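Local coordinates for putative lipoprotein YcdA (PDB 4R4G) that is of unknown function but is probably a membrane-attached lipoprotein, with an Ig-like N-terminal domain joined through a kinked helix to a mixed alpha/beta C-terminal domain, at residues A164-E167 and K168-A172. Sequence-based numbering, arbitrary orientation.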
loop_
_atom_site.group_PDB
_atom_site.type_symbol
_atom_site.label_atom_id
_atom_site.label_comp_id
_atom_site.label_asym_id
_atom_site.label_seq_id
_atom_site.Cartn_x
_atom_site.Cartn_y
_atom_site.Cartn_z
ATOM N N ALA A 164 -3.558 12.770 14.711
ATOM C CA ALA A 164 -4.241 12.084 15.818
ATOM C C ALA A 164 -4.631 10.657 15.434
ATOM O O ALA A 164 -4.844 9.797 16.296
ATOM C CB ALA A 164 -5.464 12.869 16.241
ATOM N N ASP A 165 -4.669 10.408 14.129
ATOM C CA ASP A 165 -4.986 9.114 13.577
ATOM C C ASP A 165 -3.825 8.119 13.686
ATOM O O ASP A 165 -4.088 6.918 13.687
ATOM C CB ASP A 165 -5.383 9.278 12.105
ATOM C CG ASP A 165 -6.834 9.655 11.857
ATOM O OD1 ASP A 165 -7.580 9.864 12.853
ATOM O OD2 ASP A 165 -7.230 9.733 10.671
ATOM N N PHE A 166 -2.559 8.602 13.761
ATOM C CA PHE A 166 -1.346 7.774 13.762
ATOM C C PHE A 166 -1.424 6.538 14.665
ATOM O O PHE A 166 -1.246 5.424 14.172
ATOM C CB PHE A 166 -0.076 8.577 14.105
ATOM C CG PHE A 166 1.184 7.754 13.949
ATOM C CD1 PHE A 166 1.672 7.427 12.687
ATOM C CD2 PHE A 166 1.832 7.229 15.059
ATOM C CE1 PHE A 166 2.810 6.634 12.544
ATOM C CE2 PHE A 166 2.962 6.428 14.911
ATOM C CZ PHE A 166 3.459 6.160 13.657
ATOM N N GLU A 167 -1.644 6.726 15.963
ATOM C CA GLU A 167 -1.708 5.607 16.895
ATOM C C GLU A 167 -2.835 4.639 16.489
ATOM O O GLU A 167 -2.566 3.447 16.334
ATOM C CB GLU A 167 -1.886 6.109 18.328
ATOM C CG GLU A 167 -0.892 7.203 18.703
ATOM C CD GLU A 167 0.024 6.933 19.882
ATOM O OE1 GLU A 167 -0.237 5.981 20.655
ATOM O OE2 GLU A 167 0.999 7.701 20.050
ATOM N N LYS A 168 -4.053 5.166 16.217
ATOM C CA LYS A 168 -5.237 4.380 15.822
ATOM C C LYS A 168 -4.982 3.531 14.579
ATOM O O LYS A 168 -5.311 2.345 14.557
ATOM C CB LYS A 168 -6.468 5.291 15.557
ATOM C CG LYS A 168 -6.857 6.252 16.693
ATOM C CD LYS A 168 -7.653 7.475 16.183
ATOM C CE LYS A 168 -7.819 8.559 17.229
ATOM N NZ LYS A 168 -8.304 9.833 16.634
ATOM N N ILE A 169 -4.400 4.150 13.553
ATOM C CA ILE A 169 -4.139 3.571 12.243
ATOM C C ILE A 169 -2.959 2.571 12.257
ATOM O O ILE A 169 -3.073 1.530 11.626
ATOM C CB ILE A 169 -3.922 4.765 11.253
ATOM C CG1 ILE A 169 -5.274 5.272 10.714
ATOM C CG2 ILE A 169 -2.937 4.493 10.119
ATOM C CD1 ILE A 169 -5.176 6.557 9.779
ATOM N N THR A 170 -1.850 2.881 12.942
ATOM C CA THR A 170 -0.627 2.061 12.903
ATOM C C THR A 170 -0.403 1.098 14.082
ATOM O O THR A 170 0.222 0.058 13.891
ATOM C CB THR A 170 0.609 2.970 12.841
ATOM O OG1 THR A 170 0.655 3.702 14.055
ATOM C CG2 THR A 170 0.575 3.945 11.682
ATOM N N GLY A 171 -0.807 1.487 15.283
ATOM C CA GLY A 171 -0.561 0.691 16.479
ATOM C C GLY A 171 0.728 1.051 17.203
ATOM O O GLY A 171 0.911 0.651 18.350
ATOM N N ALA A 172 1.635 1.808 16.540
ATOM C CA ALA A 172 2.919 2.283 17.084
ATOM C C ALA A 172 2.692 3.554 17.873
ATOM O O ALA A 172 1.656 4.182 17.676
ATOM C CB ALA A 172 3.900 2.544 15.942
#
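With CG anti to the backbone N (chi1 -173°), the ring of F166 is carried along the helix over T170, whose OG1 sits between its own backbone N and carbonyl carbon (chi1 65°). From there OG1 does two things at once. It lies over the centre of one face of the F166 ring, 3.6 Å above the plane, and it donates to F166 O at 2.6 Å. The same carbonyl oxygen also takes the helical bond from T170 N (2.9 Å); the two donors arrive from opposite faces of the carbonyl plane, OG1 well above it and N only tilted from it. T170 CG2 adds an apolar touch, 3.6 Å from F166 CE1, while A172 CB comes up on the same side of the ring as OG1, beside CE2. T170 OG1 in turn accepts from A172 N (3.3 Å), the link of an ST turn, which leaves A172 beside the ring. The ring also packs edge-to-face with Y153 of helix 145-157 and touches I177 of helix 174-192; an alanine here would probably leave T170 and A172 without their aromatic cover and open a gap against both helices. On the exposed flank, the extended K168 chain runs back past A164 O to a long salt bridge, NZ to D165 OD1 at 3.8 Å. I169, whose side chain also touches A149 of helix 145-157, rests CD1 on D165 CB. G171 N closes the last helical turn on E167 O (2.8 Å); the positive phi of G171 leaves no room for a CB beside the carbonyl oxygen of T170, a conformation suited to glycine. This is a short helix in the C-terminal domain, ending at a glycine with an ST turn formed by T170, with the F166 ring set against helices 145-157 and 174-192.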